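Local structure of possible thiamine biosynthesis enzyme (Candida albicans, 2X7Q) at residues A[98-103]-A[176-181]; A[102-107]-A[183-188]; A[148-153]-A[169-174]; A[157-162]-A[188-193]. The protein is of unproven function but has the periplasmic-binding-protein fold and probably binds a small ligand, perhaps one linked to thiamine metabolism. The protein carries 1 engineered substitution. One frame throughout, in Å; residues are numbered along the deposited sequence. Where two conformers were deposited one is given.

Following the chain from its N terminus, strand 100-106 comes first and meets two later partners. Contact 1 (98-103 with 176-181) joins it to strand 173-177 and the start of helix 178-186, closing a loop of 72 residues; contact 2, sharing Ala102 and Val103, reaches the far end of the same helix. Contact 3 (148-153 with 169-174) closes a short loop of 15 residues that lies wholly within both larger ones and brings together the segments that precede and follow helix 155-162. Contact 4 (157-162 with 188-193) crosses the other three, carrying that helix to strand 190-197. Together they tie one five-stranded sheet to the helices 155-162 and 178-186.

Contact 1: A[98-103]-A[176-181]; sequences PLLWAV and WEYFTS. With GOL (glycerol), chain B.
Leu100 and Tyr178 lie side by side and point the same way, with Leu100 CG 3.9 Å from Tyr178 CB. The leucine reaches this position because its CG is anti to the backbone N (chi1 179°). Ala102 CB comes to the edge of the tyrosine ring, 4.0 Å from CD1. Trp101 starts out away from the partner strand, yet its ring swings back and presents an edge to the backbone of Trp176, CE3 lying 3.5 Å from Trp176 N. In the backbone, Ala102 and Trp176 form an antiparallel hydrogen-bonded pair, and Tyr178 N continues the ladder to Leu100 O at 3.0 Å. Glu177 turns the chain into a helix: its OE2 accepts from Phe179 N at 2.8 Å, above the carboxylate plane, while OE1 takes the Thr180 hydroxyl. A glycerol, probably from the crystallisation liquor, links Leu100 N to Glu177 OE2 through its O1. Glu177 is thus the N-cap of helix 178-186 where strand 173-177 ends, the beta-alpha unit from which lobes of the periplasmic-binding-protein fold are built.

Contact 2: A[102-107]-A[183-188]; sequences AVSTGS and KYYDNH
Ala102 opens the contact by setting its methyl at the edge of the Tyr185 ring, with CB 3.3 Å from the phenol OH. Two residues on, Ser104 also points toward the helix, and its OG meets Tyr185 OH in a very short hydrogen bond of 2.5 Å, either hydroxyl a possible donor. The serine oxygen meets the ring at its edge, near the plane. The length of the tyrosine side chain bridges the 8.7 Å between the CA atoms of Ser104 and Tyr185. With CG anti to its carbonyl carbon (chi1 -69°), Tyr185 sends the ring across to the strand, where Gln192 of the adjacent strand also touches it. At the exposed end Ser107 CB rests 3.4 Å from His188 O. His188, with a positive phi of 62°, closes the helix in a Schellman motif, Tyr185 O lying over one face of its imidazole. Helix 178-186, which links strands 173-177 and 190-197, thus reaches over to strand 100-106 between them, a helix-on-sheet layer of the binding-protein lobe.

Contact 3: A[148-153]-A[169-174]; sequences QFQVLS and EGSDAF
Gln150 and Ser171 make the closest backbone approach, 6.9 Å between CA atoms, too far for a direct strand ladder, and side chains fill the interval. Both point toward each other. Gln150 bends at chi2 (73°), which carries its amide beside the serine: in one of its two conformers NE2 makes a weak and doubtful hydrogen bond of 3.0 Å to Ser171 OG, angle 128°. CG also sits 3.5 Å from Gly170 O. The main partner of the serine hydroxyl is Ser161 of helix 155-162, which also bonds to Glu169 O. Leu152 lays its methyls against polar atoms, CD1 4.0 Å from Ser171 OG and CD2 4.0 Å from Glu169 O. On the exposed side a water bridges the segments, accepting from Val151 N and donating to Glu169 OE1 at 2.8 Å. Strand 120-123 lies between the two strands in the sheet and bonds to Gln150 and Asp172; strand 148-151, helix 155-162 and strand 173-177 thus form a beta-alpha-beta crossover in this lobe of the periplasmic-binding-protein fold.

Contact 4: A[157-162]-A[188-193]; sequences NLRDSV and HEIKQI
Arg159 divides its side chain between two neighbours, the carboxylate of Glu189 and the CG2 methyl of Ile190. The close-packed part is apolar: Ile190 CG2 lies 4.0 Å from Arg159 CB and 4.3 Å from Val162 CG2, where the helix comes nearest the strand. Ile190 crosses the arginine obliquely, while Tyr184 and Phe155 both hold the guanidinium in cation-pi contacts. Toward partly exposed Glu189 the contact becomes polar. A bend at chi3 (-54°) turns Arg159 NE to Glu189 OE2 for a salt bridge of 2.9 Å, nearly straight at 166°. The oxygen lies in the guanidinium plane but is approached from above its own carboxylate, the two planes standing 76° apart. Asp160 OD1 is 4.4 Å from Glu189 OE2, and a water donates to both, which probably eases the repulsion between these like charges; the nearby arginine should help keep Glu189 ionised. Helix 155-162 is thereby joined to Glu189, just before edge strand 190-197, and to Ile190 at its start, in the helix-on-sheet layer of an alpha/beta binding-protein lobe.

Contact 1: A[98-103]-A[176-181]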
loop_
_atom_site.group_PDB
_atom_site.type_symbol
_atom_site.label_atom_id
_atom_site.label_comp_id
_atom_site.label_asym_id
_atom_site.label_seq_id
_atom_site.Cartn_x
_atom_site.Cartn_y
_atom_site.Cartn_z
ATOM N N PRO A 98 -0.403 0.894 10.822
ATOM C CA PRO A 98 -0.040 -0.347 10.126
ATOM C C PRO A 98 -1.218 -0.957 9.378
ATOM O O PRO A 98 -2.361 -0.739 9.776
ATOM C CB PRO A 98 0.376 -1.272 11.268
ATOM C CG PRO A 98 -0.404 -0.796 12.436
ATOM C CD PRO A 98 -0.489 0.704 12.280
ATOM N N LEU A 99 -0.937 -1.709 8.315
ATOM C CA LEU A 99 -1.983 -2.362 7.532
ATOM C C LEU A 99 -2.388 -3.696 8.161
ATOM O O LEU A 99 -1.532 -4.484 8.562
ATOM C CB LEU A 99 -1.511 -2.588 6.093
ATOM C CG LEU A 99 -2.598 -2.840 5.044
ATOM C CD1 LEU A 99 -3.343 -1.555 4.747
ATOM C CD2 LEU A 99 -2.006 -3.419 3.765
ATOM N N LEU A 100 -3.692 -3.945 8.247
ATOM C CA LEU A 100 -4.196 -5.192 8.816
ATOM C C LEU A 100 -4.525 -6.213 7.731
ATOM O O LEU A 100 -5.525 -6.079 7.021
ATOM C CB LEU A 100 -5.426 -4.932 9.687
ATOM C CG LEU A 100 -6.072 -6.157 10.340
ATOM C CD1 LEU A 100 -5.058 -6.916 11.182
ATOM C CD2 LEU A 100 -7.272 -5.751 11.183
ATOM N N TRP A 101 -3.678 -7.231 7.611
ATOM C CA TRP A 101 -3.876 -8.287 6.624
ATOM C C TRP A 101 -4.709 -9.430 7.192
ATOM O O TRP A 101 -4.477 -9.882 8.310
ATOM C CB TRP A 101 -2.532 -8.818 6.126
ATOM C CG TRP A 101 -1.826 -7.877 5.197
ATOM C CD1 TRP A 101 -0.953 -6.885 5.539
ATOM C CD2 TRP A 101 -1.929 -7.842 3.769
ATOM N NE1 TRP A 101 -0.509 -6.235 4.412
ATOM C CE2 TRP A 101 -1.097 -6.806 3.309
ATOM C CE3 TRP A 101 -2.651 -8.590 2.831
ATOM C CZ2 TRP A 101 -0.960 -6.496 1.960
ATOM C CZ3 TRP A 101 -2.515 -8.282 1.490
ATOM C CH2 TRP A 101 -1.677 -7.246 1.067
ATOM N N ALA A 102 -5.680 -9.895 6.412
ATOM C CA ALA A 102 -6.542 -10.991 6.834
ATOM C C ALA A 102 -6.284 -12.238 5.989
ATOM O O ALA A 102 -6.245 -12.172 4.756
ATOM C CB ALA A 102 -8.003 -10.579 6.747
ATOM N N VAL A 103 -6.117 -13.375 6.659
ATOM C CA VAL A 103 -5.888 -14.640 5.976
ATOM C C VAL A 103 -7.215 -15.359 5.762
ATOM O O VAL A 103 -7.935 -15.644 6.720
ATOM C CB VAL A 103 -4.938 -15.542 6.779
ATOM C CG1 VAL A 103 -4.639 -16.818 6.009
ATOM C CG2 VAL A 103 -3.648 -14.798 7.100
ATOM N N TRP A 176 -5.394 -10.680 2.223
ATOM C CA TRP A 176 -5.950 -9.456 1.663
ATOM C C TRP A 176 -6.342 -8.505 2.787
ATOM O O TRP A 176 -6.585 -8.934 3.915
ATOM C CB TRP A 176 -7.166 -9.785 0.794
ATOM C CG TRP A 176 -7.351 -8.857 -0.366
ATOM C CD1 TRP A 176 -8.289 -7.875 -0.490
ATOM C CD2 TRP A 176 -6.574 -8.825 -1.573
ATOM N NE1 TRP A 176 -8.147 -7.235 -1.699
ATOM C CE2 TRP A 176 -7.104 -7.797 -2.377
ATOM C CE3 TRP A 176 -5.487 -9.566 -2.043
ATOM C CZ2 TRP A 176 -6.577 -7.494 -3.634
ATOM C CZ3 TRP A 176 -4.968 -9.260 -3.290
ATOM C CH2 TRP A 176 -5.513 -8.234 -4.070
ATOM N N GLU A 177 -6.396 -7.213 2.480
ATOM C CA GLU A 177 -6.750 -6.213 3.480
ATOM C C GLU A 177 -8.060 -6.593 4.166
ATOM O O GLU A 177 -9.028 -6.973 3.508
ATOM C CB GLU A 177 -6.846 -4.824 2.842
ATOM C CG GLU A 177 -6.908 -3.681 3.844
ATOM C CD GLU A 177 -8.286 -3.516 4.454
ATOM O OE1 GLU A 177 -9.264 -3.381 3.688
ATOM O OE2 GLU A 177 -8.390 -3.524 5.699
ATOM N N TYR A 178 -8.078 -6.498 5.492
ATOM C CA TYR A 178 -9.210 -6.968 6.290
ATOM C C TYR A 178 -10.555 -6.377 5.878
ATOM O O TYR A 178 -11.453 -7.107 5.462
ATOM C CB TYR A 178 -8.968 -6.710 7.781
ATOM C CG TYR A 178 -10.170 -7.009 8.648
ATOM C CD1 TYR A 178 -10.576 -8.319 8.879
ATOM C CD2 TYR A 178 -10.900 -5.984 9.237
ATOM C CE1 TYR A 178 -11.674 -8.598 9.666
ATOM C CE2 TYR A 178 -12.001 -6.255 10.027
ATOM C CZ TYR A 178 -12.384 -7.564 10.238
ATOM O OH TYR A 178 -13.482 -7.842 11.024
ATOM N N PHE A 179 -10.697 -5.063 6.011
ATOM C CA PHE A 179 -11.980 -4.410 5.757
ATOM C C PHE A 179 -12.464 -4.596 4.324
ATOM O O PHE A 179 -13.652 -4.461 4.042
ATOM C CB PHE A 179 -11.919 -2.926 6.119
ATOM C CG PHE A 179 -11.811 -2.669 7.595
ATOM C CD1 PHE A 179 -12.939 -2.689 8.398
ATOM C CD2 PHE A 179 -10.583 -2.413 8.180
ATOM C CE1 PHE A 179 -12.842 -2.456 9.757
ATOM C CE2 PHE A 179 -10.478 -2.181 9.538
ATOM C CZ PHE A 179 -11.609 -2.202 10.328
ATOM N N THR A 180 -11.540 -4.909 3.423
ATOM C CA THR A 180 -11.890 -5.179 2.036
ATOM C C THR A 180 -12.437 -6.597 1.902
ATOM O O THR A 180 -13.237 -6.888 1.014
ATOM C CB THR A 180 -10.674 -4.999 1.103
ATOM O OG1 THR A 180 -10.172 -3.662 1.219
ATOM C CG2 THR A 180 -11.061 -5.264 -0.343
ATOM N N SER A 181 -12.002 -7.473 2.804
ATOM C CA SER A 181 -12.412 -8.872 2.793
ATOM C C SER A 181 -13.602 -9.112 3.715
ATOM O O SER A 181 -14.265 -10.145 3.630
ATOM C CB SER A 181 -11.248 -9.765 3.228
ATOM O OG SER A 181 -10.092 -9.538 2.441
HETATM C C1 GOL B . -6.600 -1.260 7.901
HETATM O O1 GOL B . -6.138 -2.579 7.618
HETATM C C2 GOL B . -5.776 -0.695 9.057
HETATM O O2 GOL B . -6.235 0.625 9.342
HETATM C C3 GOL B . -5.957 -1.586 10.295
HETATM O O3 GOL B . -5.174 -1.061 11.365
HETATM O O HOH W 1 -8.331 -11.909 2.943
#

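Contact 2: A[102-107]-A[183-188]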
loop_
_atom_site.group_PDB
_atom_site.type_symbol
_atom_site.label_atom_id
_atom_site.label_comp_id
_atom_site.label_asym_id
_atom_site.label_seq_id
_atom_site.Cartn_x
_atom_site.Cartn_y
_atom_site.Cartn_z
ATOM N N ALA A 102 -5.680 -9.895 6.412
ATOM C CA ALA A 102 -6.542 -10.991 6.834
ATOM C C ALA A 102 -6.284 -12.238 5.989
ATOM O O ALA A 102 -6.245 -12.172 4.756
ATOM C CB ALA A 102 -8.003 -10.579 6.747
ATOM N N VAL A 103 -6.117 -13.375 6.659
ATOM C CA VAL A 103 -5.888 -14.640 5.976
ATOM C C VAL A 103 -7.215 -15.359 5.762
ATOM O O VAL A 103 -7.935 -15.644 6.720
ATOM C CB VAL A 103 -4.938 -15.542 6.779
ATOM C CG1 VAL A 103 -4.639 -16.818 6.009
ATOM C CG2 VAL A 103 -3.648 -14.798 7.100
ATOM N N SER A 104 -7.536 -15.651 4.506
ATOM C CA SER A 104 -8.830 -16.241 4.176
ATOM C C SER A 104 -8.700 -17.613 3.525
ATOM O O SER A 104 -7.666 -17.942 2.942
ATOM C CB SER A 104 -9.619 -15.312 3.251
ATOM O OG SER A 104 -9.764 -14.022 3.818
ATOM N N THR A 105 -9.761 -18.406 3.634
ATOM C CA THR A 105 -9.839 -19.695 2.961
ATOM C C THR A 105 -11.271 -19.935 2.500
ATOM O O THR A 105 -12.151 -19.107 2.735
ATOM C CB THR A 105 -9.384 -20.848 3.877
ATOM O OG1 THR A 105 -9.317 -22.067 3.125
ATOM C CG2 THR A 105 -10.350 -21.026 5.038
ATOM N N GLY A 106 -11.499 -21.068 1.842
ATOM C CA GLY A 106 -12.821 -21.408 1.350
ATOM C C GLY A 106 -13.865 -21.454 2.449
ATOM O O GLY A 106 -13.528 -21.531 3.630
ATOM N N SER A 107 -15.135 -21.409 2.060
ATOM C CA SER A 107 -16.234 -21.446 3.016
ATOM C C SER A 107 -16.334 -22.808 3.694
ATOM O O SER A 107 -16.599 -22.896 4.893
ATOM C CB SER A 107 -17.555 -21.107 2.325
ATOM O OG SER A 107 -17.849 -22.030 1.296
ATOM N N LYS A 183 -16.566 -7.928 3.875
ATOM C CA LYS A 183 -17.825 -8.137 3.170
ATOM C C LYS A 183 -18.057 -9.612 2.861
ATOM O O LYS A 183 -19.177 -10.110 2.972
ATOM C CB LYS A 183 -17.857 -7.332 1.868
ATOM C CG LYS A 183 -19.005 -7.716 0.940
ATOM C CD LYS A 183 -18.896 -7.000 -0.401
ATOM C CE LYS A 183 -19.986 -7.442 -1.365
ATOM N NZ LYS A 183 -19.904 -6.736 -2.670
ATOM N N TYR A 184 -16.992 -10.310 2.480
ATOM C CA TYR A 184 -17.109 -11.699 2.050
ATOM C C TYR A 184 -17.026 -12.687 3.210
ATOM O O TYR A 184 -17.261 -13.879 3.032
ATOM C CB TYR A 184 -16.070 -12.016 0.970
ATOM C CG TYR A 184 -16.239 -11.168 -0.269
ATOM C CD1 TYR A 184 -17.140 -11.530 -1.264
ATOM C CD2 TYR A 184 -15.514 -9.996 -0.437
ATOM C CE1 TYR A 184 -17.303 -10.751 -2.395
ATOM C CE2 TYR A 184 -15.669 -9.212 -1.565
ATOM C CZ TYR A 184 -16.564 -9.595 -2.541
ATOM O OH TYR A 184 -16.724 -8.820 -3.666
ATOM N N TYR A 185 -16.698 -12.188 4.397
ATOM C CA TYR A 185 -16.792 -12.999 5.604
ATOM C C TYR A 185 -18.244 -13.029 6.064
ATOM O O TYR A 185 -18.750 -14.061 6.504
ATOM C CB TYR A 185 -15.923 -12.429 6.723
ATOM C CG TYR A 185 -14.432 -12.536 6.495
ATOM C CD1 TYR A 185 -13.869 -13.682 5.947
ATOM C CD2 TYR A 185 -13.585 -11.496 6.855
ATOM C CE1 TYR A 185 -12.503 -13.781 5.749
ATOM C CE2 TYR A 185 -12.221 -11.586 6.661
ATOM C CZ TYR A 185 -11.686 -12.730 6.110
ATOM O OH TYR A 185 -10.326 -12.821 5.919
ATOM N N ASP A 186 -18.911 -11.885 5.951
ATOM C CA ASP A 186 -20.281 -11.734 6.431
ATOM C C ASP A 186 -21.295 -12.487 5.572
ATOM O O ASP A 186 -22.281 -13.012 6.088
ATOM C CB ASP A 186 -20.652 -10.251 6.530
ATOM C CG ASP A 186 -19.873 -9.528 7.610
ATOM O OD1 ASP A 186 -19.311 -10.208 8.493
ATOM O OD2 ASP A 186 -19.824 -8.282 7.580
ATOM N N ASN A 187 -21.055 -12.538 4.264
ATOM C CA ASN A 187 -21.917 -13.311 3.374
ATOM C C ASN A 187 -21.443 -14.758 3.267
ATOM O O ASN A 187 -21.971 -15.542 2.478
ATOM C CB ASN A 187 -22.026 -12.659 1.990
ATOM C CG ASN A 187 -20.706 -12.630 1.248
ATOM O OD1 ASN A 187 -19.722 -13.237 1.671
ATOM N ND2 ASN A 187 -20.681 -11.925 0.126
ATOM N N HIS A 188 -20.430 -15.092 4.061
ATOM C CA HIS A 188 -19.954 -16.464 4.203
ATOM C C HIS A 188 -19.423 -17.077 2.909
ATOM O O HIS A 188 -19.457 -18.294 2.737
ATOM C CB HIS A 188 -21.055 -17.349 4.798
ATOM C CG HIS A 188 -21.564 -16.869 6.122
ATOM N ND1 HIS A 188 -20.919 -17.134 7.311
ATOM C CD2 HIS A 188 -22.659 -16.138 6.444
ATOM C CE1 HIS A 188 -21.594 -16.591 8.307
ATOM N NE2 HIS A 188 -22.654 -15.982 7.809
#

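Contact 3: A[148-153]-A[169-174]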
loop_
_atom_site.group_PDB
_atom_site.type_symbol
_atom_site.label_atom_id
_atom_site.label_comp_id
_atom_site.label_asym_id
_atom_site.label_seq_id
_atom_site.Cartn_x
_atom_site.Cartn_y
_atom_site.Cartn_z
ATOM N N GLN A 148 4.669 -22.900 -2.503
ATOM C CA GLN A 148 3.618 -23.129 -3.488
ATOM C C GLN A 148 2.754 -21.880 -3.639
ATOM O O GLN A 148 2.008 -21.518 -2.728
ATOM C CB GLN A 148 2.744 -24.319 -3.085
ATOM C CG GLN A 148 3.462 -25.662 -3.116
ATOM C CD GLN A 148 2.515 -26.833 -2.940
ATOM O OE1 GLN A 148 1.854 -27.260 -3.885
ATOM N NE2 GLN A 148 2.448 -27.361 -1.724
ATOM N N PHE A 149 2.856 -21.226 -4.790
ATOM C CA PHE A 149 2.119 -19.991 -5.027
ATOM C C PHE A 149 1.258 -20.059 -6.282
ATOM O O PHE A 149 1.703 -20.524 -7.331
ATOM C CB PHE A 149 3.075 -18.800 -5.110
ATOM C CG PHE A 149 3.847 -18.553 -3.842
ATOM C CD1 PHE A 149 5.166 -18.959 -3.725
ATOM C CD2 PHE A 149 3.250 -17.915 -2.767
ATOM C CE1 PHE A 149 5.875 -18.734 -2.562
ATOM C CE2 PHE A 149 3.953 -17.688 -1.601
ATOM C CZ PHE A 149 5.268 -18.098 -1.497
ATOM N N GLN A 150 0.018 -19.592 -6.166
ATOM C CA GLN A 150 -0.904 -19.572 -7.297
ATOM C C GLN A 150 -1.208 -18.143 -7.733
ATOM O O GLN A 150 -1.946 -17.422 -7.059
ATOM C CB GLN A 150 -2.203 -20.300 -6.953
ATOM C CG GLN A 150 -2.055 -21.810 -6.792
ATOM C CD GLN A 150 -1.343 -22.200 -5.512
ATOM O OE1 GLN A 150 -0.539 -23.132 -5.495
ATOM N NE2 GLN A 150 -1.636 -21.488 -4.429
ATOM N N VAL A 151 -0.612 -17.728 -8.848
ATOM C CA VAL A 151 -0.834 -16.386 -9.376
ATOM C C VAL A 151 -2.244 -16.284 -9.947
ATOM O O VAL A 151 -2.549 -16.877 -10.983
ATOM C CB VAL A 151 0.192 -16.036 -10.466
ATOM C CG1 VAL A 151 -0.065 -14.636 -11.006
ATOM C CG2 VAL A 151 1.605 -16.152 -9.919
ATOM N N LEU A 152 -3.101 -15.529 -9.266
ATOM C CA LEU A 152 -4.515 -15.471 -9.623
ATOM C C LEU A 152 -4.961 -14.089 -10.109
ATOM O O LEU A 152 -6.111 -13.909 -10.514
ATOM C CB LEU A 152 -5.375 -15.944 -8.447
ATOM C CG LEU A 152 -5.147 -17.405 -8.048
ATOM C CD1 LEU A 152 -5.604 -17.669 -6.626
ATOM C CD2 LEU A 152 -5.824 -18.356 -9.029
ATOM N N SER A 153 -4.050 -13.121 -10.052
ATOM C CA SER A 153 -4.274 -11.794 -10.628
ATOM C C SER A 153 -5.189 -10.890 -9.801
ATOM O O SER A 153 -4.765 -9.830 -9.341
ATOM C CB SER A 153 -4.796 -11.906 -12.064
ATOM O OG SER A 153 -4.954 -10.626 -12.651
ATOM N N GLU A 169 -6.920 -22.373 -10.587
ATOM C CA GLU A 169 -6.140 -23.284 -9.756
ATOM C C GLU A 169 -6.549 -23.147 -8.290
ATOM O O GLU A 169 -6.900 -22.057 -7.833
ATOM C CB GLU A 169 -4.641 -23.014 -9.919
ATOM C CG GLU A 169 -4.073 -23.430 -11.274
ATOM C CD GLU A 169 -2.599 -23.111 -11.418
ATOM O OE1 GLU A 169 -2.193 -21.989 -11.061
ATOM O OE2 GLU A 169 -1.846 -23.977 -11.905
ATOM N N GLY A 170 -6.499 -24.254 -7.555
ATOM C CA GLY A 170 -6.896 -24.260 -6.159
ATOM C C GLY A 170 -5.826 -23.726 -5.228
ATOM O O GLY A 170 -4.636 -23.783 -5.535
ATOM N N SER A 171 -6.256 -23.205 -4.083
ATOM C CA SER A 171 -5.336 -22.692 -3.073
ATOM C C SER A 171 -5.858 -23.009 -1.676
ATOM O O SER A 171 -7.049 -23.261 -1.491
ATOM C CB SER A 171 -5.145 -21.182 -3.232
ATOM O OG SER A 171 -4.566 -20.868 -4.487
ATOM N N ASP A 172 -4.962 -23.003 -0.695
ATOM C CA ASP A 172 -5.354 -23.247 0.686
ATOM C C ASP A 172 -5.785 -21.954 1.368
ATOM O O ASP A 172 -6.695 -21.951 2.198
ATOM C CB ASP A 172 -4.212 -23.905 1.467
ATOM C CG ASP A 172 -3.964 -25.338 1.044
ATOM O OD1 ASP A 172 -4.864 -25.942 0.427
ATOM O OD2 ASP A 172 -2.868 -25.862 1.332
ATOM N N ALA A 173 -5.131 -20.855 1.005
ATOM C CA ALA A 173 -5.440 -19.557 1.593
ATOM C C ALA A 173 -4.772 -18.410 0.840
ATOM O O ALA A 173 -3.823 -18.616 0.084
ATOM C CB ALA A 173 -5.035 -19.527 3.058
ATOM N N PHE A 174 -5.285 -17.201 1.054
ATOM C CA PHE A 174 -4.698 -15.993 0.489
ATOM C C PHE A 174 -4.792 -14.869 1.515
ATOM O O PHE A 174 -5.547 -14.968 2.482
ATOM C CB PHE A 174 -5.410 -15.600 -0.808
ATOM C CG PHE A 174 -6.819 -15.114 -0.606
ATOM C CD1 PHE A 174 -7.876 -16.010 -0.567
ATOM C CD2 PHE A 174 -7.088 -13.762 -0.466
ATOM C CE1 PHE A 174 -9.174 -15.566 -0.386
ATOM C CE2 PHE A 174 -8.381 -13.313 -0.285
ATOM C CZ PHE A 174 -9.425 -14.215 -0.244
HETATM O O HOH W 2 -0.041 -20.234 -10.708
#

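Contact 4: A[157-162]-A[188-193]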
loop_
_atom_site.group_PDB
_atom_site.type_symbol
_atom_site.label_atom_id
_atom_site.label_comp_id
_atom_site.label_asym_id
_atom_site.label_seq_id
_atom_site.Cartn_x
_atom_site.Cartn_y
_atom_site.Cartn_z
ATOM N N ASN A 157 -10.738 -14.038 -8.200
ATOM C CA ASN A 157 -10.055 -15.290 -8.494
ATOM C C ASN A 157 -9.463 -15.913 -7.232
ATOM O O ASN A 157 -9.434 -17.133 -7.087
ATOM C CB ASN A 157 -8.960 -15.075 -9.544
ATOM C CG ASN A 157 -9.515 -14.896 -10.938
ATOM O OD1 ASN A 157 -10.710 -15.071 -11.167
ATOM N ND2 ASN A 157 -8.647 -14.550 -11.882
ATOM N N LEU A 158 -8.992 -15.066 -6.323
ATOM C CA LEU A 158 -8.443 -15.527 -5.053
ATOM C C LEU A 158 -9.517 -16.201 -4.206
ATOM O O LEU A 158 -9.266 -17.224 -3.575
ATOM C CB LEU A 158 -7.815 -14.363 -4.285
ATOM C CG LEU A 158 -6.501 -13.810 -4.841
ATOM C CD1 LEU A 158 -6.136 -12.497 -4.167
ATOM C CD2 LEU A 158 -5.378 -14.827 -4.684
ATOM N N ARG A 159 -10.715 -15.624 -4.201
ATOM C CA ARG A 159 -11.830 -16.186 -3.447
ATOM C C ARG A 159 -12.313 -17.488 -4.076
ATOM O O ARG A 159 -12.606 -18.451 -3.373
ATOM C CB ARG A 159 -12.983 -15.183 -3.358
ATOM C CG ARG A 159 -12.624 -13.873 -2.678
ATOM C CD ARG A 159 -13.871 -13.090 -2.300
ATOM N NE ARG A 159 -14.761 -12.889 -3.439
ATOM C CZ ARG A 159 -14.711 -11.835 -4.249
ATOM N NH1 ARG A 159 -13.811 -10.885 -4.047
ATOM N NH2 ARG A 159 -15.561 -11.731 -5.260
ATOM N N ASP A 160 -12.398 -17.511 -5.401
ATOM C CA ASP A 160 -12.818 -18.712 -6.117
ATOM C C ASP A 160 -11.794 -19.831 -5.940
ATOM O O ASP A 160 -12.149 -21.005 -5.848
ATOM C CB ASP A 160 -13.016 -18.413 -7.604
ATOM C CG ASP A 160 -14.200 -17.505 -7.863
ATOM O OD1 ASP A 160 -14.979 -17.254 -6.920
ATOM O OD2 ASP A 160 -14.359 -17.046 -9.013
ATOM N N SER A 161 -10.520 -19.458 -5.886
ATOM C CA SER A 161 -9.440 -20.429 -5.739
ATOM C C SER A 161 -9.521 -21.190 -4.420
ATOM O O SER A 161 -9.477 -22.418 -4.403
ATOM C CB SER A 161 -8.087 -19.734 -5.858
ATOM O OG SER A 161 -7.030 -20.650 -5.657
ATOM N N VAL A 162 -9.640 -20.454 -3.320
ATOM C CA VAL A 162 -9.717 -21.069 -2.000
ATOM C C VAL A 162 -11.013 -21.853 -1.830
ATOM O O VAL A 162 -11.132 -22.687 -0.933
ATOM C CB VAL A 162 -9.583 -20.027 -0.874
ATOM C CG1 VAL A 162 -8.179 -19.442 -0.856
ATOM C CG2 VAL A 162 -10.625 -18.932 -1.032
ATOM N N HIS A 188 -20.430 -15.092 4.061
ATOM C CA HIS A 188 -19.954 -16.464 4.203
ATOM C C HIS A 188 -19.423 -17.077 2.909
ATOM O O HIS A 188 -19.457 -18.294 2.737
ATOM C CB HIS A 188 -21.055 -17.349 4.798
ATOM C CG HIS A 188 -21.564 -16.869 6.122
ATOM N ND1 HIS A 188 -20.919 -17.134 7.311
ATOM C CD2 HIS A 188 -22.659 -16.138 6.444
ATOM C CE1 HIS A 188 -21.594 -16.591 8.307
ATOM N NE2 HIS A 188 -22.654 -15.982 7.809
ATOM N N GLU A 189 -18.927 -16.236 2.005
ATOM C CA GLU A 189 -18.291 -16.730 0.789
ATOM C C GLU A 189 -16.904 -17.268 1.112
ATOM O O GLU A 189 -16.492 -18.311 0.600
ATOM C CB GLU A 189 -18.200 -15.633 -0.273
ATOM C CG GLU A 189 -17.482 -16.065 -1.544
ATOM C CD GLU A 189 -17.530 -15.013 -2.636
ATOM O OE1 GLU A 189 -18.452 -14.171 -2.609
ATOM O OE2 GLU A 189 -16.661 -15.041 -3.531
ATOM N N ILE A 190 -16.190 -16.549 1.972
ATOM C CA ILE A 190 -14.888 -16.992 2.450
ATOM C C ILE A 190 -14.879 -17.082 3.974
ATOM O O ILE A 190 -15.890 -16.822 4.628
ATOM C CB ILE A 190 -13.754 -16.067 1.976
ATOM C CG1 ILE A 190 -14.037 -14.620 2.380
ATOM C CG2 ILE A 190 -13.571 -16.176 0.471
ATOM C CD1 ILE A 190 -12.982 -13.638 1.914
ATOM N N LYS A 191 -13.733 -17.450 4.535
ATOM C CA LYS A 191 -13.633 -17.709 5.966
ATOM C C LYS A 191 -12.270 -17.309 6.520
ATOM O O LYS A 191 -11.237 -17.783 6.050
ATOM C CB LYS A 191 -13.902 -19.188 6.241
ATOM C CG LYS A 191 -13.644 -19.632 7.664
ATOM C CD LYS A 191 -14.047 -21.088 7.837
ATOM C CE LYS A 191 -13.559 -21.932 6.670
ATOM N NZ LYS A 191 -14.042 -23.334 6.741
ATOM N N GLN A 192 -12.277 -16.433 7.521
ATOM C CA GLN A 192 -11.039 -15.955 8.127
ATOM C C GLN A 192 -10.447 -16.988 9.077
ATOM O O GLN A 192 -11.161 -17.585 9.883
ATOM C CB GLN A 192 -11.274 -14.641 8.875
ATOM C CG GLN A 192 -10.059 -14.141 9.640
ATOM C CD GLN A 192 -10.341 -12.874 10.419
ATOM O OE1 GLN A 192 -10.032 -12.781 11.607
ATOM N NE2 GLN A 192 -10.928 -11.890 9.753
ATOM N N ILE A 193 -9.137 -17.189 8.980
ATOM C CA ILE A 193 -8.444 -18.136 9.842
ATOM C C ILE A 193 -7.328 -17.461 10.633
ATOM O O ILE A 193 -6.786 -18.043 11.572
ATOM C CB ILE A 193 -7.853 -19.311 9.036
ATOM C CG1 ILE A 193 -6.824 -18.808 8.022
ATOM C CG2 ILE A 193 -8.958 -20.088 8.343
ATOM C CD1 ILE A 193 -6.178 -19.916 7.212
HETATM O O HOH W 3 -15.617 -17.550 -4.245
#